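Local coordinates for glycine cleavage system H protein (Mycobacterium tuberculosis, PDB 3IFT) that probably shuttles the methylamine group of glycine from the P protein to the T protein of the glycine cleavage system on a covalently bound lipoyl cofactor, at residues E134-R137 with G138-T141. Residues are numbered along the deposited sequence; the frame is centred on the assembly and turned at random.
Sequences EAYR and GTLT
Tyr136 and Leu140, four residues apart, meet near the C-terminal end of helix 133-139, with Leu140 already in extended conformation, a worked example of how a helix end is finished. The apolar part is an aliphatic-on-aromatic contact: Leu140 CG lies 4.1 Å above the plane of the Tyr136 ring, displaced toward its rim, while Leu140 CD2 comes within 3.7 Å of Tyr136 CZ at the phenol end. The trans chi1 of Tyr136 (-179°) swings its ring out over the turn, presenting one face to Leu140.

The polar part is backbone bonding that shifts from i+4 to i+3 spacing at the last residue. Gly138 N to Glu134 O (2.9 Å) and Thr139 N to Ala135 O (3.1 Å) are i to i+4 bonds of the alpha-helix. Leu140 N instead makes its stronger bond to Arg137 O, at 2.8 Å, approaching from above the carbonyl plane.

Tyr136 O receives a strong side-chain bond, Thr139 OG1 donating at 2.7 Å in the carbonyl plane on a lone pair, together with weak backbone bonds from Thr139 N and Leu140 N. The threonine chi1 of 76° sets OG1 between its own backbone N and carbonyl carbon, turned back toward the preceding turn.

Beyond the turn, Tyr136 OH bonds His22 and Thr38, and its ring stacks on Tyr18. This is structural packing of the last helix, away from the predicted lipoyl-lysine site: the threonine hydroxyl supplements weak backbone bonding, while the tyrosine ties this surface turn to the protein body.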
loop_
_atom_site.group_PDB
_atom_site.type_symbol
_atom_site.label_atom_id
_atom_site.label_comp_id
_atom_site.label_asym_id
_atom_site.label_seq_id
_atom_site.Cartn_x
_atom_site.Cartn_y
_atom_site.Cartn_z
ATOM N N GLU A 134 -15.097 4.082 1.806
ATOM C CA GLU A 134 -15.933 5.068 2.444
ATOM C C GLU A 134 -15.335 5.428 3.800
ATOM O O GLU A 134 -15.232 6.607 4.151
ATOM C CB GLU A 134 -17.336 4.474 2.622
ATOM C CG GLU A 134 -18.448 5.476 2.662
ATOM C CD GLU A 134 -19.765 4.850 3.154
ATOM O OE1 GLU A 134 -20.169 3.795 2.609
ATOM O OE2 GLU A 134 -20.362 5.408 4.099
ATOM N N ALA A 135 -14.929 4.406 4.544
ATOM C CA ALA A 135 -14.275 4.609 5.821
ATOM C C ALA A 135 -12.928 5.322 5.628
ATOM O O ALA A 135 -12.558 6.210 6.399
ATOM C CB ALA A 135 -14.065 3.283 6.540
ATOM N N TYR A 136 -12.186 4.948 4.611
ATOM C CA TYR A 136 -10.959 5.669 4.346
ATOM C C TYR A 136 -11.218 7.152 4.076
ATOM O O TYR A 136 -10.634 8.005 4.711
ATOM C CB TYR A 136 -10.173 5.042 3.220
ATOM C CG TYR A 136 -8.898 5.779 2.984
ATOM C CD1 TYR A 136 -7.913 5.866 3.985
ATOM C CD2 TYR A 136 -8.661 6.388 1.784
ATOM C CE1 TYR A 136 -6.779 6.536 3.777
ATOM C CE2 TYR A 136 -7.511 7.083 1.564
ATOM C CZ TYR A 136 -6.565 7.152 2.541
ATOM O OH TYR A 136 -5.397 7.853 2.282
ATOM N N ARG A 137 -12.078 7.456 3.123
ATOM C CA ARG A 137 -12.475 8.850 2.875
ATOM C C ARG A 137 -12.821 9.571 4.176
ATOM O O ARG A 137 -12.358 10.690 4.431
ATOM C CB ARG A 137 -13.671 8.891 1.939
ATOM C CG ARG A 137 -14.294 10.286 1.693
ATOM C CD ARG A 137 -13.475 11.127 0.704
ATOM N NE ARG A 137 -13.488 10.551 -0.641
ATOM C CZ ARG A 137 -12.619 10.840 -1.607
ATOM N NH1 ARG A 137 -11.633 11.720 -1.411
ATOM N NH2 ARG A 137 -12.734 10.238 -2.781
ATOM N N GLY A 138 -13.629 8.915 4.992
ATOM C CA GLY A 138 -14.065 9.430 6.272
ATOM C C GLY A 138 -12.938 9.905 7.150
ATOM O O GLY A 138 -13.081 10.914 7.835
ATOM N N THR A 139 -11.817 9.184 7.120
ATOM C CA THR A 139 -10.631 9.560 7.887
ATOM C C THR A 139 -9.962 10.811 7.331
ATOM O O THR A 139 -9.240 11.490 8.062
ATOM C CB THR A 139 -9.569 8.393 7.974
ATOM O OG1 THR A 139 -8.843 8.240 6.733
ATOM C CG2 THR A 139 -10.234 7.067 8.364
ATOM N N LEU A 140 -10.183 11.135 6.055
ATOM C CA LEU A 140 -9.360 12.162 5.419
ATOM C C LEU A 140 -9.748 13.607 5.770
ATOM O O LEU A 140 -10.925 13.946 5.831
ATOM C CB LEU A 140 -9.313 11.981 3.891
ATOM C CG LEU A 140 -8.598 10.727 3.331
ATOM C CD1 LEU A 140 -8.381 10.911 1.839
ATOM C CD2 LEU A 140 -7.277 10.501 4.021
ATOM N N THR A 141 -8.729 14.429 6.020
ATOM C CA THR A 141 -8.845 15.893 6.017
ATOM C C THR A 141 -8.120 16.390 4.766
ATOM O O THR A 141 -6.886 16.433 4.693
ATOM C CB THR A 141 -8.238 16.530 7.280
ATOM O OG1 THR A 141 -9.013 16.140 8.428
ATOM C CG2 THR A 141 -8.183 18.064 7.152
#